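Local coordinates for peptidylprolyl isomerase PrsA (Bacillus anthracis, PDB 6VJ4), which catalyses cis-trans isomerisation of peptidyl-prolyl bonds, helps secreted proteins to fold after translocation and is important for secretion of the protective antigen, at residues D36-K41 / L87-A92; Q95-K100 / K213-E218. One frame throughout, in Å; residues are numbered along the deposited sequence. Where two conformers were deposited one is given.

Interaction 1 (D36-K41 / L87-A92)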
loop_
_atom_site.group_PDB
_atom_site.type_symbol
_atom_site.label_atom_id
_atom_site.label_comp_id
_atom_site.label_asym_id
_atom_site.label_seq_id
_atom_site.Cartn_x
_atom_site.Cartn_y
_atom_site.Cartn_z
ATOM N N ASP A 36 0.652 8.277 5.899
ATOM C CA ASP A 36 1.871 8.704 5.155
ATOM C C ASP A 36 1.488 9.286 3.787
ATOM O O ASP A 36 2.104 10.290 3.386
ATOM C CB ASP A 36 2.877 7.560 4.997
ATOM C CG ASP A 36 3.760 7.336 6.215
ATOM O OD1 ASP A 36 3.246 7.471 7.347
ATOM O OD2 ASP A 36 4.961 7.053 6.022
ATOM N N VAL A 37 0.533 8.662 3.092
ATOM C CA VAL A 37 0.099 9.149 1.747
ATOM C C VAL A 37 -0.484 10.561 1.890
ATOM O O VAL A 37 -0.047 11.452 1.140
ATOM C CB VAL A 37 -0.911 8.182 1.099
ATOM C CG1 VAL A 37 -1.487 8.741 -0.196
ATOM C CG2 VAL A 37 -0.299 6.811 0.862
ATOM N N ILE A 38 -1.411 10.755 2.834
ATOM C CA ILE A 38 -2.067 12.084 3.033
ATOM C C ILE A 38 -1.047 13.117 3.524
ATOM O O ILE A 38 -0.988 14.211 2.925
ATOM C CB ILE A 38 -3.253 11.952 4.008
ATOM C CG1 ILE A 38 -4.296 10.971 3.471
ATOM C CG2 ILE A 38 -3.859 13.311 4.328
ATOM C CD1 ILE A 38 -4.784 11.292 2.075
ATOM N N THR A 39 -0.269 12.776 4.556
ATOM C CA THR A 39 0.700 13.736 5.158
ATOM C C THR A 39 1.803 14.104 4.160
ATOM O O THR A 39 2.363 15.204 4.307
ATOM C CB THR A 39 1.287 13.183 6.463
ATOM O OG1 THR A 39 1.874 11.912 6.186
ATOM C CG2 THR A 39 0.249 13.048 7.554
ATOM N N LYS A 40 2.116 13.223 3.206
ATOM C CA LYS A 40 3.182 13.538 2.215
ATOM C C LYS A 40 2.617 14.466 1.131
ATOM O O LYS A 40 3.335 15.412 0.741
ATOM C CB LYS A 40 3.745 12.271 1.561
ATOM C CG LYS A 40 4.895 12.515 0.588
ATOM C CD LYS A 40 5.337 11.282 -0.174
ATOM C CE LYS A 40 6.510 11.546 -1.095
ATOM N NZ LYS A 40 7.731 11.909 -0.339
ATOM N N LYS A 41 1.395 14.197 0.660
ATOM C CA LYS A 41 0.793 15.004 -0.441
ATOM C C LYS A 41 0.288 16.354 0.081
ATOM O O LYS A 41 0.491 17.369 -0.618
ATOM C CB LYS A 41 -0.354 14.247 -1.120
ATOM C CG LYS A 41 -0.991 15.008 -2.276
ATOM C CD LYS A 41 -2.016 14.235 -3.063
ATOM C CE LYS A 41 -2.595 15.065 -4.192
ATOM N NZ LYS A 41 -3.652 14.337 -4.933
ATOM N N LEU A 87 -4.707 17.670 10.459
ATOM C CA LEU A 87 -4.441 18.947 9.741
ATOM C C LEU A 87 -4.215 18.669 8.251
ATOM O O LEU A 87 -4.711 19.463 7.424
ATOM C CB LEU A 87 -3.232 19.651 10.362
ATOM C CG LEU A 87 -3.438 20.185 11.779
ATOM C CD1 LEU A 87 -2.154 20.789 12.322
ATOM C CD2 LEU A 87 -4.565 21.206 11.825
ATOM N N SER A 88 -3.484 17.605 7.916
ATOM C CA SER A 88 -3.246 17.283 6.483
ATOM C C SER A 88 -4.559 16.894 5.804
ATOM O O SER A 88 -4.797 17.262 4.651
ATOM C CB SER A 88 -2.197 16.221 6.333
ATOM O OG SER A 88 -0.941 16.723 6.754
HETATM N N MSE A 89 -5.415 16.174 6.536
HETATM C CA MSE A 89 -6.707 15.761 6.016
HETATM C C MSE A 89 -7.596 16.987 5.811
HETATM O O MSE A 89 -8.300 17.079 4.808
HETATM C CB MSE A 89 -7.366 14.762 6.972
HETATM C CG MSE A 89 -8.501 13.981 6.363
HETATM SE SE MSE A 89 -7.897 13.016 4.771
HETATM C CE MSE A 89 -7.917 11.081 5.047
ATOM N N ASN A 90 -7.558 17.921 6.771
ATOM C CA ASN A 90 -8.341 19.142 6.677
ATOM C C ASN A 90 -7.922 19.917 5.428
ATOM O O ASN A 90 -8.811 20.453 4.744
ATOM C CB ASN A 90 -8.186 20.050 7.902
ATOM C CG ASN A 90 -8.918 19.542 9.125
ATOM O OD1 ASN A 90 -9.626 18.539 9.062
ATOM N ND2 ASN A 90 -8.769 20.246 10.237
ATOM N N LYS A 91 -6.615 19.976 5.165
ATOM C CA LYS A 91 -6.085 20.704 3.984
ATOM C C LYS A 91 -6.540 19.982 2.710
ATOM O O LYS A 91 -6.913 20.677 1.739
ATOM C CB LYS A 91 -4.558 20.806 4.069
ATOM C CG LYS A 91 -3.889 21.577 2.941
ATOM C CD LYS A 91 -2.375 21.608 3.040
ATOM C CE LYS A 91 -1.720 22.333 1.882
ATOM N NZ LYS A 91 -0.242 22.310 1.978
ATOM N N ALA A 92 -6.528 18.645 2.726
ATOM C CA ALA A 92 -6.949 17.831 1.559
ATOM C C ALA A 92 -8.443 18.058 1.272
ATOM O O ALA A 92 -8.819 18.173 0.085
ATOM C CB ALA A 92 -6.676 16.376 1.826
#
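Ile-38 and Thr-39 of helix 28-41 lie against Ser-88 and Met-89, a selenomethionine, of helix 76-95 in a helix-helix crossing. The short helical segments cross at 66° with their axes 8.8 Å apart, and the small Ser-88 sits at the closest approach, its CA 5.5 Å from Thr-39 CA.

The apolar contacts centre on Ile-38, whose branching presents CG2 and CG1 to different neighbours. CG2 stands anti to the backbone N (chi1 of -60° for CG1), which carries this methyl to Ser-88 CB and the neighbouring Met-89 N, each 3.9 Å away. On the other branch, CG1 meets Met-89 CE at 4.0 Å. The long, unbranched selenomethionine chain can bend round to meet it, turning at chi2 (57°) and chi3, and its SE passes 4.1 Å from Ile-38 CG2. Leu-230 of helix 223-236 touches both side chains, and Phe-85 also packs on Ile-38.

Where polar groups are involved, the touch is van der Waals. Ser-88 OG lies 3.8 Å from Thr-39 CA and 3.9 Å from Thr-39 CG2, while its hydrogen bonds run to the carbonyls of Tyr-42 and Lys-84. Thr-39 OG1 is bonded to Gln-35 O, within its own helix.

No hydrogen bond joins the two segments, so their adhesion rests on shape and apolar burial, with each hydroxyl satisfied by backbone carbonyls elsewhere.

Interaction 2 (Q95-K100 / K213-E218)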
loop_
_atom_site.group_PDB
_atom_site.type_symbol
_atom_site.label_atom_id
_atom_site.label_comp_id
_atom_site.label_asym_id
_atom_site.label_seq_id
_atom_site.Cartn_x
_atom_site.Cartn_y
_atom_site.Cartn_z
ATOM N N GLN A 95 -8.912 21.439 -0.229
ATOM C CA GLN A 95 -8.475 21.477 -1.649
ATOM C C GLN A 95 -9.404 20.628 -2.525
ATOM O O GLN A 95 -9.411 20.864 -3.736
ATOM C CB GLN A 95 -7.013 21.046 -1.775
ATOM C CG GLN A 95 -6.061 22.062 -1.160
ATOM C CD GLN A 95 -4.605 21.672 -1.247
ATOM O OE1 GLN A 95 -3.750 22.288 -0.620
ATOM N NE2 GLN A 95 -4.309 20.656 -2.040
ATOM N N SER A 96 -10.191 19.721 -1.938
ATOM C CA SER A 96 -11.116 18.876 -2.744
ATOM C C SER A 96 -12.230 19.739 -3.357
ATOM O O SER A 96 -12.897 19.273 -4.299
ATOM C CB SER A 96 -11.730 17.782 -1.911
ATOM O OG SER A 96 -12.760 18.297 -1.077
ATOM N N VAL A 97 -12.439 20.940 -2.827
ATOM C CA VAL A 97 -13.548 21.808 -3.334
ATOM C C VAL A 97 -13.028 22.592 -4.538
ATOM O O VAL A 97 -12.176 23.492 -4.357
ATOM C CB VAL A 97 -14.116 22.725 -2.238
ATOM C CG1 VAL A 97 -15.251 23.594 -2.765
ATOM C CG2 VAL A 97 -14.588 21.930 -1.027
ATOM N N THR A 98 -13.524 22.242 -5.724
ATOM C CA THR A 98 -13.095 22.884 -6.994
ATOM C C THR A 98 -14.061 24.015 -7.350
ATOM O O THR A 98 -15.178 24.040 -6.815
ATOM C CB THR A 98 -13.055 21.859 -8.134
ATOM O OG1 THR A 98 -14.401 21.450 -8.377
ATOM C CG2 THR A 98 -12.189 20.655 -7.824
ATOM N N GLU A 99 -13.635 24.917 -8.230
ATOM C CA GLU A 99 -14.512 26.019 -8.688
ATOM C C GLU A 99 -15.770 25.394 -9.299
ATOM O O GLU A 99 -16.848 25.980 -9.127
ATOM C CB GLU A 99 -13.774 26.907 -9.696
ATOM C CG GLU A 99 -14.573 28.128 -10.141
ATOM C CD GLU A 99 -14.853 29.171 -9.063
ATOM O OE1 GLU A 99 -14.196 29.118 -7.997
ATOM O OE2 GLU A 99 -15.720 30.045 -9.297
ATOM N N LYS A 100 -15.621 24.260 -9.997
ATOM C CA LYS A 100 -16.804 23.561 -10.581
ATOM C C LYS A 100 -17.752 23.123 -9.455
ATOM O O LYS A 100 -18.980 23.292 -9.611
ATOM C CB LYS A 100 -16.391 22.348 -11.415
ATOM C CG LYS A 100 -17.552 21.445 -11.813
ATOM C CD LYS A 100 -17.240 20.469 -12.925
ATOM C CE LYS A 100 -18.407 19.548 -13.227
ATOM N NZ LYS A 100 -19.636 20.311 -13.555
ATOM N N LYS A 213 -17.232 27.903 1.496
ATOM C CA LYS A 213 -17.105 27.697 2.965
ATOM C C LYS A 213 -18.052 26.576 3.411
ATOM O O LYS A 213 -17.609 25.716 4.198
ATOM C CB LYS A 213 -17.400 29.002 3.707
ATOM C CG LYS A 213 -17.374 28.901 5.230
ATOM C CD LYS A 213 -17.634 30.213 5.928
ATOM C CE LYS A 213 -16.551 31.242 5.680
ATOM N NZ LYS A 213 -16.742 32.449 6.520
ATOM N N ASN A 214 -19.302 26.601 2.930
ATOM C CA ASN A 214 -20.329 25.580 3.281
ATOM C C ASN A 214 -19.882 24.202 2.800
ATOM O O ASN A 214 -20.025 23.250 3.568
ATOM C CB ASN A 214 -21.703 25.884 2.670
ATOM C CG ASN A 214 -22.500 26.917 3.435
ATOM O OD1 ASN A 214 -22.164 27.250 4.569
ATOM N ND2 ASN A 214 -23.579 27.397 2.832
ATOM N N LEU A 215 -19.354 24.101 1.576
ATOM C CA LEU A 215 -18.926 22.770 1.070
ATOM C C LEU A 215 -17.716 22.291 1.878
ATOM O O LEU A 215 -17.650 21.079 2.153
ATOM C CB LEU A 215 -18.589 22.848 -0.420
ATOM C CG LEU A 215 -19.778 22.934 -1.369
ATOM C CD1 LEU A 215 -19.304 23.172 -2.788
ATOM C CD2 LEU A 215 -20.624 21.669 -1.296
ATOM N N GLU A 216 -16.801 23.209 2.214
ATOM C CA GLU A 216 -15.598 22.846 3.015
ATOM C C GLU A 216 -16.070 22.247 4.345
ATOM O O GLU A 216 -15.665 21.114 4.667
ATOM C CB GLU A 216 -14.705 24.066 3.272
ATOM C CG GLU A 216 -13.924 24.548 2.058
ATOM C CD GLU A 216 -13.205 25.881 2.238
ATOM O OE1 GLU A 216 -13.409 26.529 3.282
ATOM O OE2 GLU A 216 -12.447 26.281 1.325
ATOM N N GLU A 217 -16.938 22.973 5.056
ATOM C CA GLU A 217 -17.464 22.544 6.386
ATOM C C GLU A 217 -18.224 21.210 6.271
ATOM O O GLU A 217 -17.913 20.287 7.047
ATOM C CB GLU A 217 -18.314 23.667 6.983
ATOM C CG GLU A 217 -17.499 24.915 7.305
ATOM C CD GLU A 217 -18.286 26.159 7.684
ATOM O OE1 GLU A 217 -19.537 26.131 7.588
ATOM O OE2 GLU A 217 -17.643 27.167 8.062
ATOM N N GLU A 218 -19.167 21.100 5.329
ATOM C CA GLU A 218 -19.978 19.856 5.174
ATOM C C GLU A 218 -19.068 18.654 4.884
ATOM O O GLU A 218 -19.293 17.590 5.489
ATOM C CB GLU A 218 -21.026 20.032 4.073
ATOM C CG GLU A 218 -22.136 21.004 4.443
ATOM C CD GLU A 218 -23.039 21.425 3.293
ATOM O OE1 GLU A 218 -22.663 21.193 2.124
ATOM O OE2 GLU A 218 -24.112 21.990 3.568
#
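Val-97 spans this contact alone from its side, its two methyls sitting about Leu-215 CB on helix 204-220. Leu-215 CB lies 4.1 Å from both Val-97 CG1 and Val-97 CG2. CG1, anti to the backbone N (chi1 -180°), also reaches Leu-215 CD1 at 4.1 Å. CG2 also lies 4.1 Å from Glu-216 CG, where the glutamate offers its aliphatic part and the two side chains cross at about a right angle. A compact branched residue suits this place, since its two methyls diverge without a long chain having to fold.

Beyond these carbons, polar bonds hold the loop. Val-97 O accepts a hydrogen bond from Arg-212 NH1, and Ser-96 OG is bonded to Arg-219 NH1, so Arg-212 and Arg-219 of helix 204-220 hold the loop at Val-97 and at the preceding Ser-96. Thr-98 then serves as N-cap of helix 99-104, its OG1 bonded to Asp-101 N. Glu-99 OE2 is hydrogen-bonded to Tyr-204 OH, another tie to the same long helix, and His-105 packs on Leu-215.

The contact therefore divides its work: the direct touch is hydrocarbon, from Val-97, Leu-215 and the CG of Glu-216, while the arginine and tyrosine bonds around it probably fix the loop's course against the helix.

Interactions 1 and 2 come in series along the chain, with centres 16 Å apart and no touch between their segments beyond adjoining in sequence. Helix 76-95 takes part in the first and ends at the loop that opens the second, leading on into helix 99-104 and then strand 110-117 of the PpiC-type isomerase region. Interaction 1 ties that long helix to the N-terminal helix 28-41; interaction 2 ties its exit to helix 204-220, which follows the four-stranded antiparallel sheet. Helix 223-236, next in the chain, returns to touch interaction 1. Helices that precede and follow the sheet in the chain thus pack together, consistent with a helical part joined to the sheet through helices 99-104 and 204-220.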